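Local structure of GCN5-related N-acetyltransferase (4J3G) at residues R27-A32 against Q64-R69; P75-E80 against I128-E133; A89-F94 against H137-G142. The protein probably transfers an acetyl group from acetyl-CoA to an amine, perhaps the N-terminal alanine of a ribosomal protein, as members of the GNAT family do. All coordinates share one frame; numbering follows the deposited sequence.

Interaction 1 (R27-A32 against Q64-R69); sequences RHATEA and QWLENR. With SO4 (sulfate ion), chain F.
Glu31 and Leu66 mark the closest backbone approach, 8.0 Å from CA to CA, and the gap between the chain leaving strand 25-28 and helical segment 64-69 is filled mainly by the Leu66 side chain. Its CG, anti to the backbone N (chi1 -179°), carries the branch toward the 27-32 segment, where the two methyls find separate partners. CD1 meets the Ala29 methyl, with CB of Ala29 4.2 Å from CD1 of Leu66. CD2 lies 3.9 Å from the backbone O of Thr30, and OE1 of Glu31 is 4.0 Å from the same methyl. That glutamate folds at chi2 (75°) to bring its carboxylate back toward Leu66, while OE2 is hydrogen-bonded to ND1 of His63. On another side of the helix, the Trp65 ring takes CG of Arg69 on one face, 4.1 Å above the plane. Its NE1 points at O3 of a sulfate, probably from the crystallisation liquor; that separation is implausibly short and therefore doubtful. The backbone of Ala29 pairs with Val76, tying this turn to the sheet. Such packing of the second helix against the exit of the first strand belongs to the strand-helix-helix-strand opening of the GNAT fold.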
# COMPACT_ATOMS: atom_id res chain seq x y z
N ARG A 27 21.36 -9.20 -15.15
CA ARG A 27 21.40 -10.52 -14.53
C ARG A 27 20.87 -10.43 -13.12
O ARG A 27 20.63 -9.33 -12.59
CB ARG A 27 22.86 -11.05 -14.48
CG ARG A 27 23.79 -10.18 -13.64
CD ARG A 27 25.20 -10.76 -13.47
NE ARG A 27 26.10 -9.80 -12.82
CZ ARG A 27 26.14 -9.56 -11.50
NH1 ARG A 27 25.32 -10.17 -10.66
NH2 ARG A 27 26.99 -8.66 -11.02
N HIS A 28 20.68 -11.58 -12.50
CA HIS A 28 20.19 -11.61 -11.14
C HIS A 28 21.28 -11.23 -10.16
O HIS A 28 22.44 -11.57 -10.37
CB HIS A 28 19.66 -12.98 -10.77
CG HIS A 28 18.41 -13.34 -11.48
ND1 HIS A 28 17.16 -13.16 -10.93
CD2 HIS A 28 18.20 -13.84 -12.73
CE1 HIS A 28 16.24 -13.55 -11.80
NE2 HIS A 28 16.84 -13.95 -12.90
N ALA A 29 20.88 -10.54 -9.09
CA ALA A 29 21.81 -10.10 -8.05
C ALA A 29 22.33 -11.27 -7.24
O ALA A 29 21.58 -12.19 -6.92
CB ALA A 29 21.13 -9.11 -7.10
N THR A 30 23.59 -11.19 -6.87
CA THR A 30 24.18 -12.17 -5.95
C THR A 30 24.62 -11.45 -4.70
O THR A 30 24.62 -10.23 -4.65
CB THR A 30 25.41 -12.86 -6.60
OG1 THR A 30 26.43 -11.88 -6.85
CG2 THR A 30 25.01 -13.50 -7.92
N GLU A 31 25.07 -12.23 -3.72
CA GLU A 31 25.58 -11.70 -2.48
C GLU A 31 26.77 -10.77 -2.73
O GLU A 31 26.94 -9.79 -2.03
CB GLU A 31 25.98 -12.85 -1.55
CG GLU A 31 26.20 -12.45 -0.10
CD GLU A 31 24.92 -12.18 0.69
OE1 GLU A 31 23.81 -12.22 0.11
OE2 GLU A 31 25.02 -11.90 1.89
N ALA A 32 27.59 -11.10 -3.73
CA ALA A 32 28.72 -10.25 -4.19
C ALA A 32 28.34 -8.82 -4.60
O ALA A 32 29.20 -7.91 -4.59
CB ALA A 32 29.41 -10.93 -5.36
N GLN A 64 19.70 -8.90 4.48
CA GLN A 64 18.39 -9.41 4.88
C GLN A 64 17.36 -9.12 3.80
O GLN A 64 16.52 -9.97 3.49
CB GLN A 64 17.92 -8.82 6.22
CG GLN A 64 18.83 -9.17 7.39
CD GLN A 64 18.40 -8.52 8.69
OE1 GLN A 64 17.25 -8.10 8.83
NE2 GLN A 64 19.33 -8.44 9.65
N TRP A 65 17.47 -7.96 3.17
CA TRP A 65 16.50 -7.56 2.14
C TRP A 65 16.58 -8.50 0.94
O TRP A 65 15.54 -8.99 0.41
CB TRP A 65 16.74 -6.11 1.70
CG TRP A 65 15.85 -5.64 0.58
CD1 TRP A 65 14.60 -5.14 0.70
CD2 TRP A 65 16.16 -5.62 -0.81
NE1 TRP A 65 14.11 -4.81 -0.53
CE2 TRP A 65 15.05 -5.09 -1.48
CE3 TRP A 65 17.27 -5.99 -1.55
CZ2 TRP A 65 15.00 -4.96 -2.87
CZ3 TRP A 65 17.24 -5.84 -2.93
CH2 TRP A 65 16.12 -5.31 -3.57
N LEU A 66 17.81 -8.79 0.54
CA LEU A 66 18.04 -9.66 -0.62
C LEU A 66 17.62 -11.09 -0.28
O LEU A 66 17.01 -11.77 -1.10
CB LEU A 66 19.52 -9.64 -1.03
CG LEU A 66 19.92 -10.49 -2.24
CD1 LEU A 66 19.18 -10.10 -3.50
CD2 LEU A 66 21.40 -10.39 -2.47
N GLU A 67 17.97 -11.54 0.91
CA GLU A 67 17.68 -12.92 1.32
C GLU A 67 16.19 -13.12 1.32
O GLU A 67 15.68 -14.18 0.90
CB GLU A 67 18.24 -13.18 2.70
N ASN A 68 15.47 -12.11 1.81
CA ASN A 68 14.02 -12.21 1.88
C ASN A 68 13.39 -12.18 0.47
O ASN A 68 12.42 -12.93 0.20
CB ASN A 68 13.44 -11.13 2.75
CG ASN A 68 13.76 -11.30 4.22
OD1 ASN A 68 14.14 -12.39 4.67
ND2 ASN A 68 13.61 -10.24 4.96
N ARG A 69 13.93 -11.38 -0.43
CA ARG A 69 13.44 -11.39 -1.84
C ARG A 69 13.57 -12.78 -2.46
O ARG A 69 12.61 -13.36 -2.98
CB ARG A 69 14.24 -10.41 -2.71
CG ARG A 69 13.81 -8.99 -2.50
CD ARG A 69 12.45 -8.81 -3.14
NE ARG A 69 12.15 -7.42 -3.34
CZ ARG A 69 11.40 -6.69 -2.55
NH1 ARG A 69 10.86 -7.21 -1.45
NH2 ARG A 69 11.18 -5.42 -2.86
S SO4 F . 11.29 -2.97 0.08
O1 SO4 F . 10.33 -2.05 -0.58
O2 SO4 F . 10.63 -4.25 0.45
O3 SO4 F . 12.39 -3.22 -0.88
O4 SO4 F . 11.84 -2.38 1.33

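Interaction 2 (P75-E80 against I128-E133); sequences PVLVAE and IEEARE
Glu130 bridges the gap between helix 119-133 and the start of strand 76-81, where its CA comes within 7.4 Å of the CA of Pro75. At the root of the side chain, CB faces the proline ring and lies 4.3 Å from CG of Pro75, a loose apolar contact. From there the chain turns anti to the carbonyl carbon (chi1 -78°) and runs toward Leu77, with CG of Glu130 4.5 Å from CD1 of Leu77. A second bend at chi2 (-84°) carries the carboxylate past both hydrophobic neighbours. The carboxylate carbon makes no close approach to the strand; of its two oxygens, OE2 comes nearest, 4.4 Å from CD2 of Leu77. The oxygens find their real partners beyond the strand segment: OE1 forms a salt bridge with NE of Arg134, and OE2 accepts a weak hydrogen bond from NE2 of His28. Pro75 and Leu77 both direct their CB toward the helix, and each has further packing. Pro75 also touches Tyr91 and Arg134, while Leu77 reaches Glu126 and Leu127 one turn back along the helix. The backbone O of Pro75 is hydrogen-bonded to OG of Ser90, and the backbone of Ala79 pairs with Val86 and Gly87, which holds this strand beside strand 84-93. This is helix-on-sheet packing on the face of the GNAT sheet covered by helix 119-133. Chemically, the contact is divided: the aliphatic stem of a buried acid supplies the van der Waals surface, and the carboxylate is met by the salt bridge to Arg134 and the weak hydrogen bond from His28. The positively charged Arg134 would be expected to favour the ionised carboxylate, offsetting the cost of burying it beside a proline and a leucine.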
# COMPACT_ATOMS: atom_id res chain seq x y z
N PRO A 75 12.24 -11.55 -7.90
CA PRO A 75 13.51 -11.28 -8.59
C PRO A 75 14.18 -9.99 -8.13
O PRO A 75 13.49 -9.01 -7.77
CB PRO A 75 13.10 -11.06 -10.04
CG PRO A 75 11.67 -10.77 -10.01
CD PRO A 75 11.10 -11.45 -8.82
N VAL A 76 15.50 -10.04 -8.05
CA VAL A 76 16.31 -8.83 -7.99
C VAL A 76 17.29 -8.84 -9.17
O VAL A 76 18.15 -9.69 -9.25
CB VAL A 76 17.09 -8.68 -6.68
CG1 VAL A 76 17.79 -7.34 -6.70
CG2 VAL A 76 16.18 -8.78 -5.45
N LEU A 77 17.16 -7.85 -10.05
CA LEU A 77 18.01 -7.72 -11.22
C LEU A 77 19.04 -6.62 -11.01
O LEU A 77 18.75 -5.54 -10.40
CB LEU A 77 17.18 -7.38 -12.45
CG LEU A 77 16.06 -8.37 -12.73
CD1 LEU A 77 15.32 -7.96 -13.99
CD2 LEU A 77 16.59 -9.80 -12.83
N VAL A 78 20.25 -6.83 -11.56
CA VAL A 78 21.23 -5.77 -11.61
C VAL A 78 21.64 -5.46 -13.04
O VAL A 78 21.61 -6.34 -13.92
CB VAL A 78 22.49 -6.08 -10.76
CG1 VAL A 78 22.13 -6.22 -9.30
CG2 VAL A 78 23.18 -7.34 -11.24
N ALA A 79 22.01 -4.21 -13.28
CA ALA A 79 22.61 -3.84 -14.53
C ALA A 79 24.11 -3.65 -14.31
O ALA A 79 24.53 -2.88 -13.43
CB ALA A 79 21.99 -2.57 -15.04
N GLU A 80 24.90 -4.30 -15.16
CA GLU A 80 26.35 -4.22 -15.10
C GLU A 80 26.90 -3.59 -16.38
O GLU A 80 26.48 -3.96 -17.48
CB GLU A 80 26.93 -5.62 -14.92
CG GLU A 80 28.41 -5.62 -14.57
CD GLU A 80 29.02 -7.00 -14.62
OE1 GLU A 80 28.50 -7.91 -13.91
OE2 GLU A 80 30.04 -7.19 -15.36
N ILE A 128 9.79 -6.63 -16.17
CA ILE A 128 8.49 -6.93 -16.70
C ILE A 128 8.46 -8.37 -17.26
O ILE A 128 7.51 -9.10 -17.06
CB ILE A 128 8.07 -5.94 -17.83
CG1 ILE A 128 7.71 -4.57 -17.25
CG2 ILE A 128 6.92 -6.46 -18.63
CD1 ILE A 128 7.55 -3.46 -18.29
N GLU A 129 9.49 -8.75 -18.00
CA GLU A 129 9.49 -10.11 -18.57
C GLU A 129 9.55 -11.17 -17.47
O GLU A 129 8.88 -12.21 -17.58
CB GLU A 129 10.67 -10.33 -19.53
CG GLU A 129 10.67 -9.39 -20.73
CD GLU A 129 9.41 -9.48 -21.58
OE1 GLU A 129 8.79 -10.58 -21.65
OE2 GLU A 129 8.99 -8.44 -22.14
N GLU A 130 10.37 -10.92 -16.45
CA GLU A 130 10.43 -11.82 -15.26
C GLU A 130 9.09 -11.92 -14.57
O GLU A 130 8.64 -13.00 -14.21
CB GLU A 130 11.46 -11.35 -14.27
CG GLU A 130 12.89 -11.67 -14.63
CD GLU A 130 13.31 -13.08 -14.22
OE1 GLU A 130 12.45 -13.88 -13.73
OE2 GLU A 130 14.51 -13.36 -14.39
N ALA A 131 8.42 -10.78 -14.42
CA ALA A 131 7.10 -10.78 -13.81
C ALA A 131 6.12 -11.61 -14.62
O ALA A 131 5.32 -12.38 -14.06
CB ALA A 131 6.60 -9.34 -13.66
N ARG A 132 6.13 -11.41 -15.93
CA ARG A 132 5.28 -12.15 -16.86
C ARG A 132 5.49 -13.66 -16.69
O ARG A 132 4.52 -14.45 -16.62
CB ARG A 132 5.66 -11.76 -18.29
CG ARG A 132 4.55 -11.58 -19.28
CD ARG A 132 5.09 -10.85 -20.53
NE ARG A 132 4.30 -9.64 -20.76
CZ ARG A 132 4.72 -8.53 -21.35
NH1 ARG A 132 5.95 -8.42 -21.84
NH2 ARG A 132 3.86 -7.52 -21.47
N GLU A 133 6.76 -14.05 -16.65
CA GLU A 133 7.16 -15.43 -16.53
C GLU A 133 6.65 -16.03 -15.24
O GLU A 133 6.26 -17.17 -15.21
CB GLU A 133 8.66 -15.51 -16.50
CG GLU A 133 9.22 -16.89 -16.76
CD GLU A 133 10.61 -16.81 -17.34
OE1 GLU A 133 10.74 -16.86 -18.59
OE2 GLU A 133 11.57 -16.64 -16.56

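Interaction 3 (A89-F94 against H137-G142); sequences ASYGPF and HVLIAG. With EDO (1,2-ethanediol), chain G.
Phe94 and Ile140 form the tighter half of this contact, and Tyr91 with Leu139 the other. CG1 of Ile140 sits over one face of the Phe94 ring, 4.3 Å from its centroid and only 14° off the ring normal, which meets the geometry of a CH-pi interaction. The branch methyl takes a different position: CG2 of Ile140 lies 3.9 Å from CE1 of Phe94, toward the rim. A first torsion of 171° in Phe94, with CG anti to the backbone N, turns the ring toward Ile140 and brings it within range of both carbons. In the second pair, CD2 of Leu139 approaches CD2 of Tyr91 at 4.3 Å, coming obliquely to the tyrosine ring.

The backbones stay apart, with CA atoms 8.4 Å from Tyr91 to Leu139 and 7.2 Å from Phe94 to Ile140. In the sheet, strand 103-110 lies between strands 84-93 and 138-144, and its Leu106 and Ser104 touch Tyr91 while Glu105 touches Phe94. The two pairs lie on different faces of the sheet. Tyr91 and Leu139 are packed by helix 119-133, through Leu127 and Ala131 on the tyrosine and Ile128 on the leucine. Phe94 and Ile140 instead meet Leu165 of the second subunit. At the far end, O1 of a 1,2-ethanediol, probably from the crystallisation liquor, lies 3.2 Å from O of Gly142.

Each link between the two segments is therefore apolar, resting on dispersion and shape between strands that are not direct neighbours in the sheet: one pair adds to the core under the helix, the other to a hydrophobic patch at the dimer interface.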
# COMPACT_ATOMS: atom_id res chain seq x y z
N ALA A 89 16.92 -3.44 -9.95
CA ALA A 89 15.44 -3.40 -9.94
C ALA A 89 14.86 -4.60 -9.25
O ALA A 89 15.41 -5.72 -9.29
CB ALA A 89 14.86 -3.32 -11.37
N SER A 90 13.71 -4.39 -8.63
CA SER A 90 13.02 -5.49 -8.02
C SER A 90 11.54 -5.22 -7.94
O SER A 90 11.05 -4.15 -8.29
CB SER A 90 13.61 -5.77 -6.63
OG SER A 90 13.18 -7.04 -6.15
N TYR A 91 10.80 -6.24 -7.52
CA TYR A 91 9.40 -6.05 -7.14
C TYR A 91 9.07 -6.91 -5.97
O TYR A 91 9.77 -7.90 -5.68
CB TYR A 91 8.44 -6.28 -8.29
CG TYR A 91 8.33 -7.66 -8.80
CD1 TYR A 91 7.64 -8.66 -8.08
CD2 TYR A 91 8.82 -7.99 -10.05
CE1 TYR A 91 7.53 -9.95 -8.58
CE2 TYR A 91 8.68 -9.27 -10.56
CZ TYR A 91 8.05 -10.23 -9.83
OH TYR A 91 7.95 -11.52 -10.35
N GLY A 92 8.05 -6.46 -5.22
CA GLY A 92 7.58 -7.18 -4.04
C GLY A 92 6.09 -6.95 -3.85
O GLY A 92 5.41 -6.43 -4.72
N PRO A 93 5.57 -7.34 -2.71
CA PRO A 93 4.15 -7.29 -2.54
C PRO A 93 3.60 -5.86 -2.59
O PRO A 93 4.23 -4.94 -2.08
CB PRO A 93 3.95 -7.87 -1.13
CG PRO A 93 5.15 -8.68 -0.87
CD PRO A 93 6.26 -8.00 -1.58
N PHE A 94 2.49 -5.67 -3.29
CA PHE A 94 1.85 -4.35 -3.36
C PHE A 94 1.15 -4.04 -2.03
O PHE A 94 1.37 -2.98 -1.42
CB PHE A 94 0.85 -4.30 -4.52
CG PHE A 94 -0.00 -3.07 -4.52
CD1 PHE A 94 0.57 -1.81 -4.49
CD2 PHE A 94 -1.37 -3.17 -4.49
CE1 PHE A 94 -0.21 -0.68 -4.49
CE2 PHE A 94 -2.17 -2.04 -4.47
CZ PHE A 94 -1.59 -0.80 -4.45
N HIS A 137 0.01 -10.68 -12.25
CA HIS A 137 -1.07 -10.13 -13.04
C HIS A 137 -0.94 -8.65 -13.25
O HIS A 137 -1.20 -8.13 -14.35
CB HIS A 137 -2.44 -10.45 -12.40
CG HIS A 137 -3.61 -10.08 -13.26
ND1 HIS A 137 -3.82 -10.63 -14.51
CD2 HIS A 137 -4.57 -9.15 -13.09
CE1 HIS A 137 -4.88 -10.06 -15.06
NE2 HIS A 137 -5.37 -9.18 -14.21
N VAL A 138 -0.63 -7.92 -12.19
CA VAL A 138 -0.48 -6.46 -12.28
C VAL A 138 0.82 -6.02 -11.67
O VAL A 138 1.13 -6.40 -10.53
CB VAL A 138 -1.62 -5.69 -11.52
CG1 VAL A 138 -1.47 -4.19 -11.75
CG2 VAL A 138 -2.97 -6.15 -11.98
N LEU A 139 1.57 -5.18 -12.40
CA LEU A 139 2.65 -4.38 -11.82
C LEU A 139 2.21 -2.96 -11.48
O LEU A 139 1.57 -2.27 -12.28
CB LEU A 139 3.88 -4.30 -12.74
CG LEU A 139 4.58 -5.66 -12.96
CD1 LEU A 139 5.50 -5.56 -14.19
CD2 LEU A 139 5.32 -6.08 -11.72
N ILE A 140 2.55 -2.54 -10.28
CA ILE A 140 2.28 -1.17 -9.84
C ILE A 140 3.58 -0.39 -9.67
O ILE A 140 4.54 -0.90 -9.10
CB ILE A 140 1.54 -1.22 -8.51
CG1 ILE A 140 0.20 -1.96 -8.65
CG2 ILE A 140 1.25 0.19 -7.99
CD1 ILE A 140 -0.81 -1.25 -9.50
N ALA A 141 3.59 0.88 -10.13
CA ALA A 141 4.68 1.82 -9.85
C ALA A 141 4.07 2.96 -9.03
O ALA A 141 3.05 3.49 -9.39
CB ALA A 141 5.29 2.33 -11.12
N GLY A 142 4.75 3.30 -7.92
CA GLY A 142 4.46 4.50 -7.16
C GLY A 142 5.58 5.47 -7.40
O GLY A 142 6.74 5.19 -7.06
C1 EDO G . 8.56 7.25 -4.43
O1 EDO G . 9.16 6.51 -5.51
C2 EDO G . 7.52 6.41 -3.73
O2 EDO G . 8.19 5.65 -2.76

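Overall arrangement
From the N terminus, strand 25-28 and the turn after it are met first by helix 59-72, so interaction 1 closes a loop of 31 residues that is largely helical. It is complete before interaction 2 opens at strand 76-81, the neighbour of strand 25-28 in the sheet. Interactions 2 and 3 cross: 75-80 and 89-94 precede 128-133 and 137-142, so the two loops, of 47 and 42 residues, overlap without nesting. Their centres are about 11 Å apart, and those of interactions 1 and 3 about 17 Å. Backbone pairing of Val78 with Arg27, and of Leu77 with Ala89, joins all three through one sheet.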